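Local coordinates for protein L-talarate/galactarate dehydratase (Salmonella typhimurium, PDB 2PP0) that catalyses the magnesium-dependent dehydration of L-talarate and galactarate to 5-keto-4-deoxy-D-glucarate, and also epimerises L-talarate to galactarate, at residues A47-G52 with S81-G86; D98-E103 with D109-K114; T235-G240 with A268-P273. All blocks are in the same frame, centred on the assembly; numbering follows the deposited sequence.

Interaction 1: A47-G52 with S81-G86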
ATOM      1  N   ALA B  47      11.779  15.239  29.580  1.00 38.41           N
ATOM      2  CA  ALA B  47      11.934  14.463  30.808  1.00 38.10           C
ATOM      3  C   ALA B  47      13.163  13.548  30.805  1.00 38.26           C
ATOM      4  O   ALA B  47      13.680  13.194  31.867  1.00 39.74           O
ATOM      5  CB  ALA B  47      10.677  13.642  31.068  1.00 37.09           C
ATOM      6  N   LYS B  48      13.628  13.159  29.623  1.00 37.84           N
ATOM      7  CA  LYS B  48      14.795  12.283  29.521  1.00 38.47           C
ATOM      8  C   LYS B  48      16.040  12.958  30.096  1.00 38.84           C
ATOM      9  O   LYS B  48      16.953  12.288  30.587  1.00 37.74           O
ATOM     10  CB  LYS B  48      15.043  11.893  28.060  1.00 38.18           C
ATOM     11  CG  LYS B  48      13.934  11.037  27.457  1.00 37.93           C
ATOM     12  CD  LYS B  48      14.258  10.604  26.031  1.00 37.84           C
ATOM     13  CE  LYS B  48      13.993  11.703  25.004  1.00 39.03           C
ATOM     14  NZ  LYS B  48      14.883  12.894  25.127  1.00 39.75           N
ATOM     15  N   VAL B  49      16.067  14.286  30.029  1.00 38.57           N
ATOM     16  CA  VAL B  49      17.187  15.059  30.546  1.00 38.53           C
ATOM     17  C   VAL B  49      17.008  15.332  32.041  1.00 39.66           C
ATOM     18  O   VAL B  49      17.953  15.195  32.816  1.00 39.91           O
ATOM     19  CB  VAL B  49      17.322  16.415  29.814  1.00 38.63           C
ATOM     20  CG1 VAL B  49      18.491  17.209  30.394  1.00 36.99           C
ATOM     21  CG2 VAL B  49      17.515  16.187  28.323  1.00 37.07           C
ATOM     22  N   LEU B  50      15.794  15.709  32.440  1.00 39.38           N
ATOM     23  CA  LEU B  50      15.510  16.003  33.844  1.00 39.39           C
ATOM     24  C   LEU B  50      15.605  14.796  34.771  1.00 39.92           C
ATOM     25  O   LEU B  50      15.694  14.958  35.985  1.00 41.12           O
ATOM     26  CB  LEU B  50      14.131  16.657  33.988  1.00 40.14           C
ATOM     27  CG  LEU B  50      14.100  18.179  33.795  1.00 39.28           C
ATOM     28  CD1 LEU B  50      14.510  18.534  32.372  1.00 37.90           C
ATOM     29  CD2 LEU B  50      12.705  18.707  34.106  1.00 39.05           C
ATOM     30  N   THR B  51      15.581  13.591  34.209  1.00 39.87           N
ATOM     31  CA  THR B  51      15.697  12.379  35.017  1.00 37.64           C
ATOM     32  C   THR B  51      17.142  11.882  34.979  1.00 38.29           C
ATOM     33  O   THR B  51      17.485  10.890  35.625  1.00 37.76           O
ATOM     34  CB  THR B  51      14.783  11.248  34.502  1.00 37.31           C
ATOM     35  OG1 THR B  51      15.161  10.898  33.163  1.00 36.85           O
ATOM     36  CG2 THR B  51      13.320  11.682  34.542  1.00 36.39           C
ATOM     37  N   GLY B  52      17.974  12.568  34.197  1.00 36.85           N
ATOM     38  CA  GLY B  52      19.379  12.213  34.094  1.00 38.03           C
ATOM     39  C   GLY B  52      19.774  11.190  33.041  1.00 38.41           C
ATOM     40  O   GLY B  52      20.937  10.800  32.980  1.00 37.71           O
ATOM     41  N   SER B  81      18.982  12.357  13.224  1.00 31.35           N
ATOM     42  CA  SER B  81      19.358  11.737  14.480  1.00 32.73           C
ATOM     43  C   SER B  81      19.465  12.833  15.519  1.00 32.44           C
ATOM     44  O   SER B  81      20.070  13.876  15.271  1.00 32.96           O
ATOM     45  CB  SER B  81      20.694  11.003  14.366  1.00 33.07           C
ATOM     46  OG  SER B  81      21.007  10.368  15.600  1.00 33.44           O
ATOM     47  N   LYS B  82      18.829  12.620  16.664  1.00 32.08           N
ATOM     48  CA  LYS B  82      18.906  13.578  17.751  1.00 32.79           C
ATOM     49  C   LYS B  82      19.828  12.898  18.751  1.00 32.89           C
ATOM     50  O   LYS B  82      19.446  11.936  19.411  1.00 33.33           O
ATOM     51  CB  LYS B  82      17.515  13.851  18.331  1.00 31.82           C
ATOM     52  CG  LYS B  82      16.655  14.644  17.354  1.00 33.58           C
ATOM     53  CD  LYS B  82      15.292  15.020  17.888  1.00 35.03           C
ATOM     54  CE  LYS B  82      14.512  15.746  16.783  1.00 37.60           C
ATOM     55  NZ  LYS B  82      13.184  16.260  17.214  1.00 38.95           N
ATOM     56  N   ARG B  83      21.057  13.403  18.811  1.00 32.53           N
ATOM     57  CA  ARG B  83      22.132  12.884  19.649  1.00 32.25           C
ATOM     58  C   ARG B  83      22.865  11.848  18.794  1.00 33.02           C
ATOM     59  O   ARG B  83      22.658  11.799  17.581  1.00 33.22           O
ATOM     60  CB  ARG B  83      21.593  12.271  20.952  1.00 31.36           C
ATOM     61  CG  ARG B  83      20.943  13.308  21.859  1.00 32.15           C
ATOM     62  CD  ARG B  83      20.591  12.759  23.228  1.00 33.56           C
ATOM     63  NE  ARG B  83      20.037  13.801  24.092  1.00 32.30           N
ATOM     64  CZ  ARG B  83      18.815  14.315  23.976  1.00 36.37           C
ATOM     65  NH1 ARG B  83      17.987  13.887  23.023  1.00 34.88           N
ATOM     66  NH2 ARG B  83      18.419  15.272  24.811  1.00 35.25           N
ATOM     67  N   ALA B  84      23.711  11.027  19.404  1.00 31.20           N
ATOM     68  CA  ALA B  84      24.480  10.043  18.645  1.00 31.69           C
ATOM     69  C   ALA B  84      23.651   9.191  17.682  1.00 31.44           C
ATOM     70  O   ALA B  84      22.560   8.719  18.023  1.00 31.71           O
ATOM     71  CB  ALA B  84      25.262   9.146  19.597  1.00 31.53           C
ATOM     72  N   GLY B  85      24.186   8.993  16.479  1.00 30.28           N
ATOM     73  CA  GLY B  85      23.496   8.200  15.476  1.00 30.53           C
ATOM     74  C   GLY B  85      23.647   8.724  14.055  1.00 28.40           C
ATOM     75  O   GLY B  85      23.611   7.947  13.105  1.00 29.07           O
ATOM     76  N   GLY B  86      23.830  10.035  13.911  1.00 29.10           N
ATOM     77  CA  GLY B  86      23.967  10.634  12.589  1.00 28.06           C
ATOM     78  C   GLY B  86      25.212  10.240  11.813  1.00 29.19           C
ATOM     79  O   GLY B  86      25.156  10.063  10.598  1.00 26.22           O
TER
HETATM   80  O   HOH W   1      14.944  15.177  22.580  1.00 23.48           O

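Interaction 2: D98-E103 with D109-K114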
ATOM      1  N   ASP B  98      25.990   3.272  -3.778  1.00 34.12           N
ATOM      2  CA  ASP B  98      26.422   2.869  -5.113  1.00 35.56           C
ATOM      3  C   ASP B  98      25.497   1.832  -5.753  1.00 34.13           C
ATOM      4  O   ASP B  98      25.380   1.762  -6.977  1.00 31.26           O
ATOM      5  CB  ASP B  98      27.850   2.329  -5.048  1.00 41.00           C
ATOM      6  CG  ASP B  98      28.122   1.578  -3.759  1.00 47.57           C
ATOM      7  OD1 ASP B  98      28.240   2.234  -2.688  1.00 48.21           O
ATOM      8  OD2 ASP B  98      28.204   0.331  -3.815  1.00 50.48           O
ATOM      9  N   ASN B  99      24.836   1.033  -4.922  1.00 32.21           N
ATOM     10  CA  ASN B  99      23.911   0.002  -5.402  1.00 32.01           C
ATOM     11  C   ASN B  99      22.722   0.564  -6.185  1.00 29.93           C
ATOM     12  O   ASN B  99      22.049  -0.164  -6.905  1.00 29.30           O
ATOM     13  CB  ASN B  99      23.384  -0.805  -4.219  1.00 31.55           C
ATOM     14  CG  ASN B  99      24.443  -1.692  -3.616  1.00 32.02           C
ATOM     15  OD1 ASN B  99      24.788  -2.725  -4.181  1.00 31.87           O
ATOM     16  ND2 ASN B  99      24.981  -1.284  -2.475  1.00 30.88           N
ATOM     17  N   LEU B 100      22.469   1.856  -6.026  1.00 29.45           N
ATOM     18  CA  LEU B 100      21.360   2.523  -6.698  1.00 29.09           C
ATOM     19  C   LEU B 100      21.603   2.752  -8.188  1.00 30.98           C
ATOM     20  O   LEU B 100      20.656   2.831  -8.969  1.00 30.24           O
ATOM     21  CB  LEU B 100      21.084   3.873  -6.024  1.00 27.76           C
ATOM     22  CG  LEU B 100      20.523   3.861  -4.599  1.00 29.00           C
ATOM     23  CD1 LEU B 100      20.654   5.245  -3.983  1.00 28.02           C
ATOM     24  CD2 LEU B 100      19.064   3.412  -4.621  1.00 26.48           C
ATOM     25  N   LEU B 101      22.866   2.861  -8.588  1.00 31.91           N
ATOM     26  CA  LEU B 101      23.177   3.116  -9.994  1.00 33.47           C
ATOM     27  C   LEU B 101      22.689   2.007 -10.920  1.00 31.89           C
ATOM     28  O   LEU B 101      22.934   0.824 -10.676  1.00 32.82           O
ATOM     29  CB  LEU B 101      24.686   3.343 -10.179  1.00 32.54           C
ATOM     30  CG  LEU B 101      25.306   4.464  -9.332  1.00 32.52           C
ATOM     31  CD1 LEU B 101      26.775   4.658  -9.722  1.00 34.18           C
ATOM     32  CD2 LEU B 101      24.540   5.755  -9.535  1.00 31.30           C
ATOM     33  N   GLY B 102      21.981   2.399 -11.976  1.00 30.61           N
ATOM     34  CA  GLY B 102      21.464   1.431 -12.929  1.00 30.86           C
ATOM     35  C   GLY B 102      20.130   0.804 -12.557  1.00 30.58           C
ATOM     36  O   GLY B 102      19.610  -0.041 -13.286  1.00 29.92           O
ATOM     37  N   GLU B 103      19.564   1.213 -11.428  1.00 31.45           N
ATOM     38  CA  GLU B 103      18.284   0.663 -10.988  1.00 30.88           C
ATOM     39  C   GLU B 103      17.098   1.487 -11.492  1.00 29.97           C
ATOM     40  O   GLU B 103      17.188   2.709 -11.623  1.00 27.15           O
ATOM     41  CB  GLU B 103      18.235   0.606  -9.457  1.00 33.00           C
ATOM     42  CG  GLU B 103      19.208  -0.391  -8.812  1.00 34.76           C
ATOM     43  CD  GLU B 103      18.874  -1.831  -9.147  1.00 34.29           C
ATOM     44  OE1 GLU B 103      17.682  -2.191  -9.084  1.00 37.34           O
ATOM     45  OE2 GLU B 103      19.798  -2.609  -9.463  1.00 34.94           O
ATOM     46  N   ASP B 109      10.406  -0.924  -3.598  1.00 26.93           N
ATOM     47  CA  ASP B 109      10.587  -2.051  -2.679  1.00 29.82           C
ATOM     48  C   ASP B 109      11.698  -2.948  -3.181  1.00 29.46           C
ATOM     49  O   ASP B 109      12.431  -3.540  -2.395  1.00 27.55           O
ATOM     50  CB  ASP B 109       9.325  -2.909  -2.564  1.00 33.91           C
ATOM     51  CG  ASP B 109       8.246  -2.260  -1.739  1.00 39.82           C
ATOM     52  OD1 ASP B 109       8.580  -1.554  -0.764  1.00 40.35           O
ATOM     53  OD2 ASP B 109       7.058  -2.477  -2.058  1.00 44.75           O
ATOM     54  N   LYS B 110      11.805  -3.062  -4.501  1.00 28.31           N
ATOM     55  CA  LYS B 110      12.830  -3.898  -5.105  1.00 28.50           C
ATOM     56  C   LYS B 110      14.208  -3.346  -4.745  1.00 28.30           C
ATOM     57  O   LYS B 110      15.122  -4.103  -4.410  1.00 30.16           O
ATOM     58  CB  LYS B 110      12.646  -3.938  -6.623  1.00 28.65           C
ATOM     59  CG  LYS B 110      13.507  -4.967  -7.333  1.00 30.22           C
ATOM     60  CD  LYS B 110      13.278  -4.903  -8.839  1.00 32.25           C
ATOM     61  CE  LYS B 110      14.099  -5.946  -9.571  1.00 34.27           C
ATOM     62  NZ  LYS B 110      13.759  -5.988 -11.021  1.00 35.68           N
ATOM     63  N   ILE B 111      14.344  -2.023  -4.795  1.00 27.19           N
ATOM     64  CA  ILE B 111      15.603  -1.362  -4.457  1.00 27.20           C
ATOM     65  C   ILE B 111      15.867  -1.478  -2.954  1.00 27.94           C
ATOM     66  O   ILE B 111      16.994  -1.723  -2.524  1.00 26.47           O
ATOM     67  CB  ILE B 111      15.564   0.134  -4.849  1.00 28.57           C
ATOM     68  CG1 ILE B 111      15.572   0.270  -6.373  1.00 31.00           C
ATOM     69  CG2 ILE B 111      16.755   0.865  -4.267  1.00 27.73           C
ATOM     70  CD1 ILE B 111      15.328   1.693  -6.860  1.00 30.25           C
ATOM     71  N   TYR B 112      14.819  -1.287  -2.161  1.00 27.95           N
ATOM     72  CA  TYR B 112      14.929  -1.387  -0.710  1.00 29.00           C
ATOM     73  C   TYR B 112      15.531  -2.753  -0.368  1.00 28.22           C
ATOM     74  O   TYR B 112      16.497  -2.847   0.383  1.00 29.36           O
ATOM     75  CB  TYR B 112      13.542  -1.264  -0.073  1.00 26.87           C
ATOM     76  CG  TYR B 112      13.560  -0.707   1.325  1.00 26.90           C
ATOM     77  CD1 TYR B 112      13.044   0.559   1.591  1.00 25.71           C
ATOM     78  CD2 TYR B 112      14.105  -1.437   2.382  1.00 26.31           C
ATOM     79  CE1 TYR B 112      13.066   1.086   2.873  1.00 26.61           C
ATOM     80  CE2 TYR B 112      14.138  -0.917   3.668  1.00 27.03           C
ATOM     81  CZ  TYR B 112      13.619   0.341   3.909  1.00 27.75           C
ATOM     82  OH  TYR B 112      13.665   0.868   5.178  1.00 27.41           O
ATOM     83  N   THR B 113      14.952  -3.809  -0.933  1.00 29.64           N
ATOM     84  CA  THR B 113      15.426  -5.171  -0.701  1.00 28.25           C
ATOM     85  C   THR B 113      16.893  -5.348  -1.103  1.00 29.62           C
ATOM     86  O   THR B 113      17.656  -6.029  -0.410  1.00 26.88           O
ATOM     87  CB  THR B 113      14.542  -6.181  -1.460  1.00 29.79           C
ATOM     88  OG1 THR B 113      13.227  -6.166  -0.890  1.00 29.73           O
ATOM     89  CG2 THR B 113      15.111  -7.591  -1.362  1.00 28.47           C
ATOM     90  N   LYS B 114      17.293  -4.737  -2.215  1.00 27.16           N
ATOM     91  CA  LYS B 114      18.680  -4.831  -2.668  1.00 28.01           C
ATOM     92  C   LYS B 114      19.600  -4.144  -1.669  1.00 26.96           C
ATOM     93  O   LYS B 114      20.710  -4.609  -1.418  1.00 28.99           O
ATOM     94  CB  LYS B 114      18.856  -4.170  -4.038  1.00 30.30           C
ATOM     95  CG  LYS B 114      20.300  -4.138  -4.516  1.00 33.37           C
ATOM     96  CD  LYS B 114      20.434  -3.457  -5.872  1.00 36.45           C
ATOM     97  CE  LYS B 114      21.871  -3.518  -6.388  1.00 37.57           C
ATOM     98  NZ  LYS B 114      22.006  -2.794  -7.687  1.00 38.11           N
TER

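Interaction 3: T235-G240 with A268-P273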
ATOM      1  N   THR B 235       3.561   5.212  38.731  1.00 37.27           N
ATOM      2  CA  THR B 235       3.374   6.642  38.552  1.00 37.54           C
ATOM      3  C   THR B 235       2.473   6.938  37.358  1.00 37.45           C
ATOM      4  O   THR B 235       1.615   7.815  37.426  1.00 37.70           O
ATOM      5  CB  THR B 235       4.729   7.341  38.361  1.00 37.45           C
ATOM      6  OG1 THR B 235       5.584   7.016  39.466  1.00 37.74           O
ATOM      7  CG2 THR B 235       4.550   8.849  38.300  1.00 36.21           C
ATOM      8  N   ALA B 236       2.660   6.187  36.277  1.00 37.15           N
ATOM      9  CA  ALA B 236       1.867   6.375  35.064  1.00 37.05           C
ATOM     10  C   ALA B 236       0.362   6.297  35.321  1.00 37.89           C
ATOM     11  O   ALA B 236      -0.395   7.153  34.866  1.00 37.06           O
ATOM     12  CB  ALA B 236       2.270   5.342  34.016  1.00 34.02           C
ATOM     13  N   ILE B 237      -0.079   5.275  36.050  1.00 39.29           N
ATOM     14  CA  ILE B 237      -1.505   5.132  36.326  1.00 39.85           C
ATOM     15  C   ILE B 237      -2.018   6.221  37.267  1.00 40.76           C
ATOM     16  O   ILE B 237      -3.111   6.757  37.067  1.00 40.94           O
ATOM     17  CB  ILE B 237      -1.838   3.741  36.922  1.00 40.30           C
ATOM     18  CG1 ILE B 237      -3.347   3.628  37.160  1.00 40.80           C
ATOM     19  CG2 ILE B 237      -1.081   3.527  38.224  1.00 40.90           C
ATOM     20  CD1 ILE B 237      -4.186   3.801  35.908  1.00 40.60           C
ATOM     21  N   ARG B 238      -1.223   6.553  38.280  1.00 41.65           N
ATOM     22  CA  ARG B 238      -1.599   7.585  39.240  1.00 42.82           C
ATOM     23  C   ARG B 238      -1.710   8.943  38.547  1.00 41.68           C
ATOM     24  O   ARG B 238      -2.675   9.678  38.758  1.00 40.70           O
ATOM     25  CB  ARG B 238      -0.575   7.642  40.379  1.00 44.63           C
ATOM     26  CG  ARG B 238      -0.842   8.727  41.410  1.00 50.89           C
ATOM     27  CD  ARG B 238      -0.139   8.426  42.734  1.00 54.56           C
ATOM     28  NE  ARG B 238       1.275   8.095  42.562  1.00 58.89           N
ATOM     29  CZ  ARG B 238       2.195   8.927  42.079  1.00 60.91           C
ATOM     30  NH1 ARG B 238       1.860  10.159  41.711  1.00 61.78           N
ATOM     31  NH2 ARG B 238       3.456   8.526  41.966  1.00 61.97           N
ATOM     32  N   MET B 239      -0.726   9.278  37.719  1.00 40.90           N
ATOM     33  CA  MET B 239      -0.774  10.541  36.994  1.00 40.39           C
ATOM     34  C   MET B 239      -1.918  10.497  35.984  1.00 41.10           C
ATOM     35  O   MET B 239      -2.567  11.509  35.726  1.00 42.90           O
ATOM     36  CB  MET B 239       0.549  10.800  36.272  1.00 39.45           C
ATOM     37  CG  MET B 239       1.665  11.285  37.187  1.00 37.37           C
ATOM     38  SD  MET B 239       1.329  12.914  37.889  1.00 34.37           S
ATOM     39  CE  MET B 239       2.346  13.933  36.832  1.00 35.07           C
ATOM     40  N   GLY B 240      -2.165   9.316  35.425  1.00 40.69           N
ATOM     41  CA  GLY B 240      -3.230   9.159  34.449  1.00 40.03           C
ATOM     42  C   GLY B 240      -4.603   9.417  35.034  1.00 39.73           C
ATOM     43  O   GLY B 240      -5.456  10.020  34.386  1.00 39.78           O
ATOM     44  N   ALA B 268      -6.188   0.447  28.487  1.00 35.25           N
ATOM     45  CA  ALA B 268      -7.431  -0.219  28.844  1.00 36.44           C
ATOM     46  C   ALA B 268      -8.031   0.371  30.117  1.00 36.98           C
ATOM     47  O   ALA B 268      -9.251   0.433  30.261  1.00 38.06           O
ATOM     48  CB  ALA B 268      -7.196  -1.717  29.023  1.00 36.49           C
ATOM     49  N   ALA B 269      -7.172   0.820  31.026  1.00 35.85           N
ATOM     50  CA  ALA B 269      -7.623   1.378  32.298  1.00 37.04           C
ATOM     51  C   ALA B 269      -8.098   2.824  32.229  1.00 37.53           C
ATOM     52  O   ALA B 269      -8.949   3.243  33.016  1.00 38.97           O
ATOM     53  CB  ALA B 269      -6.510   1.257  33.338  1.00 35.94           C
ATOM     54  N   LEU B 270      -7.556   3.590  31.294  1.00 36.58           N
ATOM     55  CA  LEU B 270      -7.940   4.988  31.184  1.00 36.91           C
ATOM     56  C   LEU B 270      -8.846   5.275  29.995  1.00 36.79           C
ATOM     57  O   LEU B 270      -8.828   4.558  28.989  1.00 36.40           O
ATOM     58  CB  LEU B 270      -6.686   5.864  31.098  1.00 36.68           C
ATOM     59  CG  LEU B 270      -5.720   5.793  32.283  1.00 36.59           C
ATOM     60  CD1 LEU B 270      -4.402   6.451  31.909  1.00 36.36           C
ATOM     61  CD2 LEU B 270      -6.340   6.473  33.497  1.00 37.84           C
ATOM     62  N   ASP B 271      -9.652   6.323  30.134  1.00 37.03           N
ATOM     63  CA  ASP B 271     -10.555   6.757  29.075  1.00 37.06           C
ATOM     64  C   ASP B 271      -9.744   7.650  28.147  1.00 36.82           C
ATOM     65  O   ASP B 271      -9.972   7.678  26.937  1.00 37.55           O
ATOM     66  CB  ASP B 271     -11.734   7.537  29.661  1.00 37.12           C
ATOM     67  CG  ASP B 271     -12.849   6.626  30.148  1.00 37.65           C
ATOM     68  OD1 ASP B 271     -12.685   5.390  30.068  1.00 38.43           O
ATOM     69  OD2 ASP B 271     -13.891   7.145  30.606  1.00 37.68           O
ATOM     70  N   THR B 272      -8.793   8.380  28.727  1.00 35.45           N
ATOM     71  CA  THR B 272      -7.927   9.252  27.947  1.00 34.60           C
ATOM     72  C   THR B 272      -7.097   8.378  27.021  1.00 33.76           C
ATOM     73  O   THR B 272      -6.597   7.329  27.428  1.00 33.06           O
ATOM     74  CB  THR B 272      -6.950  10.040  28.838  1.00 34.43           C
ATOM     75  OG1 THR B 272      -7.686  10.860  29.750  1.00 37.65           O
ATOM     76  CG2 THR B 272      -6.045  10.920  27.983  1.00 33.92           C
ATOM     77  N   PRO B 273      -6.954   8.787  25.757  1.00 33.19           N
ATOM     78  CA  PRO B 273      -6.166   8.000  24.808  1.00 32.32           C
ATOM     79  C   PRO B 273      -4.692   7.942  25.194  1.00 31.87           C
ATOM     80  O   PRO B 273      -4.156   8.882  25.785  1.00 31.40           O
ATOM     81  CB  PRO B 273      -6.384   8.738  23.488  1.00 33.39           C
ATOM     82  CG  PRO B 273      -7.781   9.283  23.644  1.00 33.65           C
ATOM     83  CD  PRO B 273      -7.742   9.820  25.057  1.00 34.99           C
TER

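Interaction 1: A47-G52 with S81-G86
Lys-48 and Arg-83 reach each other on very differently folded chains. Lys-48 sets out with CG anti to its carbonyl carbon (chi1 -65°) and then bends at chi3 and chi4, which turns its amino end toward the 81-86 loop, whereas Arg-83 runs extended from CG to NE and delivers its guanidinium to the flank of helix 47-50. Their backbones stay well apart, with Val-49 CA 12.2 Å from Arg-83 CA, so the contact is made by side chains alone, mostly the two long ones.

Lys-48 NZ stops 3.9 Å from Arg-83 NH1. At the other terminal nitrogen, Val-49 CG2 lies 3.7 Å from Arg-83 NH2, approaching the guanidinium at a slant. No direct hydrogen bond joins the segments. Instead one water, in the plane of the guanidinium at its edge, accepts weakly from both cations, 3.3 Å from Arg-83 NH1 and 3.4 Å from Lys-48 NZ.

Each cation has firmer partners nearby: Lys-48 NZ makes a salt bridge to Asp-46 and a hydrogen bond to Gln-54, and Arg-83 NH2 donates to the backbone oxygen of Lys-55. Lys-82 NZ, meanwhile, is hydrogen-bonded to a glycerol, probably from the crystallisation liquor.

Short local bonds fold each segment. Thr-51 OG1 donates to Ala-47 O at 3.0 Å, and a Schellman motif at Gly-52 ends the helix. In the loop, Ser-81 OG reaches Arg-83 O at 2.9 Å from above the carbonyl plane, just ahead of Gly-85, the N-cap of the next helix.

Ala-47, Lys-48, Lys-82 and Arg-83 all bind substrate. The gathered positive groups are consistent with a pocket wall made for a dicarboxylate sugar acid, and the salt bridge to Asp-46, itself a substrate-binding residue, would offset part of this charge.

Interaction 2: D98-E103 with D109-K114
The amino group of Lys-114 is held by two oxygens at once: the carbonyl of Asn-99, 2.7 Å from NZ to O, and the carboxylate of Glu-103, 2.8 Å from NZ to OE2. The two grips differ in geometry. Asn-99 O receives the N-H in its carbonyl plane, on a lone pair, with a C=O...N angle of 138°. Glu-103 OE2 is met from above its carboxylate plane, 46° out of it, in a salt bridge.

Lys-114 gets there with CG anti to the backbone N (chi1 175°) and a fully extended chain beyond. Glu-103, bent at chi2, comes from the opposite direction. On its way the lysine passes Asn-99 obliquely, its CE 3.7 Å from Asn-99 OD1, while the amide nitrogen of Asn-99 turns back to bond Ile-96 O.

One turn earlier on the helix, Ile-111 forms the apolar half. Its CG2 presses on Leu-100 CD2 at 3.5 Å, close for two methyl carbons, the two side chains lying roughly perpendicular. Its CD1 lies 4.0 Å from Glu-103 CB. Behind this pair, Ile-135 and Leu-139 of helix 127-146 continue the packing.

A type II beta turn from Leu-100 to Glu-103, closed by Glu-103 N to Leu-100 O, brings the chain round and places Glu-103 beside Lys-114. The whole is the link between helices 86-96 and 108-118, a 3-10 segment and a beta turn packed back on the second helix, in the capping domain of enolase-superfamily enzymes, built mainly from the N-terminal part of the chain, with strand 28-40 of its antiparallel sheet alongside.

Interaction 3: T235-G240 with A268-P273
Ile-237 and Leu-270 meet obliquely in the outer helical layer of the barrel domain, the modified TIM barrel of the enolase superfamily. Helix 233-243 carries the first. The second comes right after helix 260-269, where the chain turns to enter strand 274-276 and complete a beta-alpha-beta crossover from strand 251-252.

The two side chains start in different directions. Ile-237 leaves its helix alongside the neighbouring segment, and only its end swings across: with CG1 anti to the backbone N (chi1 -179°) and a bend at chi2 (59°), the terminal CD1 is the atom that arrives. Leu-270 sets out toward the helix, and both of its methyls touch it.

Ile-237 CD1 sits over a pair of methyls of the partner, touching both about equally, 4.3 Å from Ala-269 CB and 4.2 Å from Leu-270 CD2. These are easy van der Waals distances, and no hydrogen bond crosses the contact.

Polar links lie just beyond. Thr-272 OG1 is hydrogen-bonded to Glu-244, just past the end of helix 233-243, and Ala-269 O receives a weak bond from Arg-241. Pro-273 joins Ile-251 through the backbone as the strand begins.

Of the CA atoms in the two segments, those of Gly-240 and Leu-270 come closest, 7.1 Å apart from Gly-240 CA to Leu-270 CA. Lacking a side chain, the glycine lets leucine lie directly on the main chain, and the branches divide it between them: Leu-270 CD1 sits 3.9 Å from Gly-240 CA, while Leu-270 CD2 rests 3.7 Å from Gly-240 C.

In the fold
Interactions 1 and 2 belong to the N-terminal capping domain, interaction 3 to the barrel, yet interaction 1 lies nearer to interaction 3 (nearest atoms about 10 Å apart) than to interaction 2 (about 15 Å). That fits its place where the capping domain's loops meet the active site. It is a thin, cationic surface contact between a loop and a short helix. Interactions 2 and 3 are partly buried, on opposite sides of the chain's centre, their centres about 45 Å apart. Both pack a helix against the connection that follows another helix; interaction 2 adds to its apolar pair a salt bridge and a hydrogen bond to a backbone carbonyl, while interaction 3 relies on methyls and a bare glycine.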